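Local coordinates for protein MIPZ (Caulobacter crescentus, PDB 2XJ9) that acts as a cell division inhibitor that positions the division plane, an ATPase that dimerises and binds the nucleoid, at residues Q89-E94 / A117-A122; V163-R167 / A178-V182. The protein carries 1 engineered substitution. All blocks are in the same frame, centred on the assembly; numbering follows the deposited sequence.

Interaction 1 (Q89-E94 / A117-A122); sequences QVAGFE and AITRMA
Val90 and Phe93 of helix 86-103 pack against Ala117, Ile118, Met121 and Ala122 of helix 117-124 in an apolar helix-helix contact beside the parallel sheet of this P-loop ATPase. The two helices precede and follow strand 106-110, a strand inside that sheet. Over the segments the axes approach to 9.6 Å and diverge by 39°, held by van der Waals contacts, mostly between side chains. Val90 stands with CG1 anti to its own N (chi1 180°), which splits its two methyls between different partners: CG1 meets Met121 CE at 3.6 Å, while CG2 lies 3.9 Å from Ala117 CB. Ile118 pushes CG2 against the other helix, 3.7 Å from Val90 N and 4.1 Å from Phe93 CB. Phe93 swings its ring across the gap (chi1 -174°); it and Met121 lie alongside one another, pointing opposite ways. The Met121 chain bends at its second and third torsions, bringing CE obliquely to the ring near CD2 and also to Val90. In place of Phe93, an alanine here would probably open a gap beside Ile118 and Ala122 and leave the Met121 methyl held mainly by Val90. At the margin, Glu94 OE2 lies 3.9 Å from Met121 CE, while Glu94 OE1 makes a long, weak ion pair with Arg125. On the far side of helix 117-124, Arg120 packs on Arg44 of the second subunit. At the rim of the Phe93 ring, Met121 CB lies in the ring plane, and CZ reaches Ala122 CB at 4.1 Å.

Interaction 2 (V163-R167 / A178-V182); sequences VWEGR and AMDWV
Helix 163-167 and the segment 178-182 run in opposing senses, Arg167 lying across from Met179 and Val163 across from Trp181. The backbones are nearer at the first pair, 7.1 Å between Arg167 CA and Met179 CA, against 8.7 Å between Val163 CA and Trp181 CA. The helix thus covers the start of strand 180-186 within the beta-alpha-beta crossover that enters this strand from its neighbour 128-134, an element of the parallel sheet of P-loop NTPases. Val163 sits over one face of the Trp181 indole: CG1 makes a CH-pi contact 4.0 Å from the centroid of the six-membered ring, close to its normal, and CG2 lies 3.9 Å from CZ2. The Met179 chain bends at its last torsion, turning CE onto both Val163 CG1 (3.6 Å) and Arg167 CG (3.8 Å). Arg167 in turn bends at chi3 (-106°), so that its guanidinium turns toward the residues leading into strand 180-186. There NH1 gives a weak bond to Met179 O (3.3 Å, 142°), which lies at the guanidinium's edge and in its plane. NH2 lies at the indole edge, the two planes 71° apart, and donates to Gly211 O. Trp181 NE1 bonds to Thr131 OG1, and Phe212 packs edge-to-face on the indole. Adhesion here is therefore mostly apolar, while the arginine's bonds to backbone carbonyls probably steady the guanidinium at the indole's edge.

How the interactions relate
After laying down strands 5-9, 36-40 and 70-72, the chain runs through helix 86-103 and strand 106-110; interaction 1 closes this loop when helix 117-124 returns to the start of the earlier helix. Strand 128-134 follows, and only after it does interaction 2 open, closing a shorter loop, with ten residues between segments 163-167 and 178-182 against 22 in interaction 1. The two loops are in series and neither nest nor cross. Interaction 1 joins helix to helix, whereas interaction 2 joins a helix to the sheet itself. Their centres lie 17 Å apart and their nearest atoms about 5 Å, without touching, although helix 117-124 and helix 158-168 are neighbours in the fold.

Interaction 1 (Q89-E94 / A117-A122)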
loop_
_atom_site.group_PDB
_atom_site.type_symbol
_atom_site.label_atom_id
_atom_site.label_comp_id
_atom_site.label_asym_id
_atom_site.label_seq_id
_atom_site.Cartn_x
_atom_site.Cartn_y
_atom_site.Cartn_z
ATOM N N GLN A 89 5.561 22.789 -1.027
ATOM C CA GLN A 89 4.430 21.863 -1.027
ATOM C C GLN A 89 3.354 22.394 -0.098
ATOM O O GLN A 89 2.192 22.522 -0.490
ATOM C CB GLN A 89 4.859 20.465 -0.587
ATOM C CG GLN A 89 5.697 19.727 -1.604
ATOM C CD GLN A 89 6.391 18.544 -0.999
ATOM O OE1 GLN A 89 5.872 17.917 -0.072
ATOM N NE2 GLN A 89 7.568 18.227 -1.508
ATOM N N VAL A 90 3.761 22.714 1.131
ATOM C CA VAL A 90 2.882 23.331 2.114
ATOM C C VAL A 90 2.192 24.583 1.590
ATOM O O VAL A 90 1.003 24.775 1.822
ATOM C CB VAL A 90 3.660 23.731 3.337
ATOM C CG1 VAL A 90 2.723 24.379 4.347
ATOM C CG2 VAL A 90 4.364 22.525 3.908
ATOM N N ALA A 91 2.940 25.436 0.893
ATOM C CA ALA A 91 2.367 26.636 0.288
ATOM C C ALA A 91 1.240 26.285 -0.670
ATOM O O ALA A 91 0.174 26.892 -0.619
ATOM C CB ALA A 91 3.433 27.439 -0.417
ATOM N N GLY A 92 1.491 25.297 -1.535
ATOM C CA GLY A 92 0.490 24.742 -2.444
ATOM C C GLY A 92 -0.747 24.207 -1.744
ATOM O O GLY A 92 -1.869 24.510 -2.144
ATOM N N PHE A 93 -0.545 23.417 -0.693
ATOM C CA PHE A 93 -1.654 22.950 0.136
ATOM C C PHE A 93 -2.510 24.143 0.558
ATOM O O PHE A 93 -3.691 24.215 0.221
ATOM C CB PHE A 93 -1.123 22.201 1.365
ATOM C CG PHE A 93 -2.193 21.553 2.205
ATOM C CD1 PHE A 93 -3.453 21.320 1.694
ATOM C CD2 PHE A 93 -1.932 21.195 3.518
ATOM C CE1 PHE A 93 -4.436 20.736 2.471
ATOM C CE2 PHE A 93 -2.908 20.615 4.310
ATOM C CZ PHE A 93 -4.160 20.383 3.783
ATOM N N GLU A 94 -1.886 25.064 1.295
ATOM C CA GLU A 94 -2.459 26.345 1.701
ATOM C C GLU A 94 -3.461 26.893 0.704
ATOM O O GLU A 94 -4.652 27.013 0.993
ATOM C CB GLU A 94 -1.325 27.355 1.831
ATOM C CG GLU A 94 -1.129 27.927 3.213
ATOM C CD GLU A 94 -1.421 26.916 4.277
ATOM O OE1 GLU A 94 -2.461 26.229 4.146
ATOM O OE2 GLU A 94 -0.617 26.818 5.232
ATOM N N ALA A 117 5.095 16.825 5.486
ATOM C CA ALA A 117 4.629 18.032 6.138
ATOM C C ALA A 117 3.145 18.196 5.855
ATOM O O ALA A 117 2.334 18.345 6.770
ATOM C CB ALA A 117 5.404 19.236 5.643
ATOM N N ILE A 118 2.788 18.166 4.575
ATOM C CA ILE A 118 1.404 18.403 4.213
ATOM C C ILE A 118 0.498 17.350 4.839
ATOM O O ILE A 118 -0.592 17.641 5.316
ATOM C CB ILE A 118 1.231 18.483 2.712
ATOM C CG1 ILE A 118 1.697 17.201 2.043
ATOM C CG2 ILE A 118 2.026 19.656 2.166
ATOM C CD1 ILE A 118 1.538 17.239 0.530
ATOM N N THR A 119 0.964 16.115 4.872
ATOM C CA THR A 119 0.225 15.094 5.583
ATOM C C THR A 119 -0.027 15.478 7.041
ATOM O O THR A 119 -1.165 15.473 7.483
ATOM C CB THR A 119 0.917 13.745 5.490
ATOM O OG1 THR A 119 0.401 13.061 4.346
ATOM C CG2 THR A 119 0.641 12.913 6.739
ATOM N N ARG A 120 1.024 15.816 7.782
ATOM C CA ARG A 120 0.858 16.220 9.176
ATOM C C ARG A 120 -0.049 17.450 9.341
ATOM O O ARG A 120 -0.758 17.601 10.337
ATOM C CB ARG A 120 2.212 16.535 9.785
ATOM C CG ARG A 120 3.242 15.456 9.627
ATOM C CD ARG A 120 3.918 15.300 10.965
ATOM N NE ARG A 120 4.693 14.108 11.037
ATOM C CZ ARG A 120 4.546 12.995 11.750
ATOM N NH1 ARG A 120 3.589 12.759 12.647
ATOM N NH2 ARG A 120 5.468 12.078 11.533
ATOM N N MET A 121 -0.003 18.344 8.361
ATOM C CA MET A 121 -0.807 19.555 8.387
ATOM C C MET A 121 -2.274 19.224 8.237
ATOM O O MET A 121 -3.135 19.919 8.771
ATOM C CB MET A 121 -0.405 20.487 7.244
ATOM C CG MET A 121 0.865 21.253 7.469
ATOM S SD MET A 121 0.458 22.987 7.295
ATOM C CE MET A 121 -0.283 23.006 5.669
ATOM N N ALA A 122 -2.562 18.174 7.482
ATOM C CA ALA A 122 -3.935 17.817 7.213
ATOM C C ALA A 122 -4.544 17.160 8.429
ATOM O O ALA A 122 -5.722 17.269 8.664
ATOM C CB ALA A 122 -4.010 16.900 6.014
#

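Interaction 2 (V163-R167 / A178-V182)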
loop_
_atom_site.group_PDB
_atom_site.type_symbol
_atom_site.label_atom_id
_atom_site.label_comp_id
_atom_site.label_asym_id
_atom_site.label_seq_id
_atom_site.Cartn_x
_atom_site.Cartn_y
_atom_site.Cartn_z
ATOM N N VAL A 163 -1.724 10.943 14.596
ATOM C CA VAL A 163 -3.061 11.485 14.791
ATOM C C VAL A 163 -3.171 12.144 16.167
ATOM O O VAL A 163 -3.891 13.128 16.345
ATOM C CB VAL A 163 -4.114 10.385 14.696
ATOM C CG1 VAL A 163 -5.493 10.971 14.881
ATOM C CG2 VAL A 163 -4.010 9.693 13.368
ATOM N N TRP A 164 -2.457 11.576 17.133
ATOM C CA TRP A 164 -2.448 12.059 18.495
ATOM C C TRP A 164 -1.842 13.460 18.544
ATOM O O TRP A 164 -2.173 14.257 19.425
ATOM C CB TRP A 164 -1.630 11.095 19.358
ATOM C CG TRP A 164 -2.183 10.878 20.730
ATOM C CD1 TRP A 164 -3.148 9.979 21.095
ATOM C CD2 TRP A 164 -1.803 11.569 21.928
ATOM N NE1 TRP A 164 -3.394 10.072 22.446
ATOM C CE2 TRP A 164 -2.581 11.038 22.981
ATOM C CE3 TRP A 164 -0.881 12.585 22.214
ATOM C CZ2 TRP A 164 -2.464 11.492 24.301
ATOM C CZ3 TRP A 164 -0.767 13.035 23.525
ATOM C CH2 TRP A 164 -1.555 12.487 24.550
ATOM N N GLU A 165 -0.956 13.758 17.597
ATOM C CA GLU A 165 -0.321 15.075 17.530
ATOM C C GLU A 165 -1.156 16.020 16.667
ATOM O O GLU A 165 -1.110 17.233 16.815
ATOM C CB GLU A 165 1.116 14.969 16.993
ATOM C CG GLU A 165 1.971 16.241 17.132
ATOM C CD GLU A 165 2.680 16.366 18.491
ATOM O OE1 GLU A 165 3.172 17.479 18.814
ATOM O OE2 GLU A 165 2.748 15.352 19.226
ATOM N N GLY A 166 -1.927 15.457 15.757
ATOM C CA GLY A 166 -2.813 16.258 14.946
ATOM C C GLY A 166 -4.004 16.696 15.774
ATOM O O GLY A 166 -4.844 17.453 15.291
ATOM N N ARG A 167 -4.094 16.196 17.007
ATOM C CA ARG A 167 -5.135 16.634 17.935
ATOM C C ARG A 167 -4.562 17.732 18.782
ATOM O O ARG A 167 -5.148 18.803 18.887
ATOM C CB ARG A 167 -5.662 15.493 18.813
ATOM C CG ARG A 167 -6.623 14.569 18.060
ATOM C CD ARG A 167 -7.656 13.858 18.931
ATOM N NE ARG A 167 -7.383 12.461 19.121
ATOM C CZ ARG A 167 -8.134 11.374 18.979
ATOM N NH1 ARG A 167 -9.398 11.334 18.569
ATOM N NH2 ARG A 167 -7.511 10.259 19.292
ATOM N N ALA A 178 -14.368 18.065 19.202
ATOM C CA ALA A 178 -13.115 17.329 19.020
ATOM C C ALA A 178 -13.059 16.618 17.672
ATOM O O ALA A 178 -13.996 16.692 16.877
ATOM C CB ALA A 178 -12.916 16.321 20.156
ATOM N N MET A 179 -11.956 15.922 17.420
ATOM C CA MET A 179 -11.813 15.141 16.199
ATOM C C MET A 179 -12.363 13.735 16.387
ATOM O O MET A 179 -11.986 13.039 17.328
ATOM C CB MET A 179 -10.344 15.041 15.832
ATOM C CG MET A 179 -10.046 15.334 14.402
ATOM S SD MET A 179 -8.265 15.372 14.229
ATOM C CE MET A 179 -7.911 13.657 14.569
ATOM N N ASP A 180 -13.259 13.316 15.500
ATOM C CA ASP A 180 -13.697 11.921 15.460
ATOM C C ASP A 180 -12.637 11.062 14.716
ATOM O O ASP A 180 -12.096 11.474 13.672
ATOM C CB ASP A 180 -15.077 11.838 14.788
ATOM C CG ASP A 180 -15.851 10.574 15.154
ATOM O OD1 ASP A 180 -16.937 10.370 14.556
ATOM O OD2 ASP A 180 -15.385 9.799 16.030
ATOM N N TRP A 181 -12.312 9.891 15.261
ATOM C CA TRP A 181 -11.352 9.021 14.602
ATOM C C TRP A 181 -11.924 7.620 14.429
ATOM O O TRP A 181 -12.214 6.941 15.416
ATOM C CB TRP A 181 -10.036 8.978 15.369
ATOM C CG TRP A 181 -8.984 8.202 14.642
ATOM C CD1 TRP A 181 -9.016 7.799 13.336
ATOM C CD2 TRP A 181 -7.744 7.701 15.182
ATOM N NE1 TRP A 181 -7.870 7.086 13.030
ATOM C CE2 TRP A 181 -7.082 7.010 14.147
ATOM C CE3 TRP A 181 -7.133 7.771 16.441
ATOM C CZ2 TRP A 181 -5.857 6.419 14.330
ATOM C CZ3 TRP A 181 -5.913 7.173 16.617
ATOM C CH2 TRP A 181 -5.287 6.508 15.571
ATOM N N VAL A 182 -12.094 7.191 13.180
ATOM C CA VAL A 182 -12.672 5.870 12.904
ATOM C C VAL A 182 -11.742 4.924 12.162
ATOM O O VAL A 182 -11.326 5.213 11.054
ATOM C CB VAL A 182 -13.925 6.002 12.044
ATOM C CG1 VAL A 182 -14.345 4.665 11.529
ATOM C CG2 VAL A 182 -15.035 6.641 12.842
#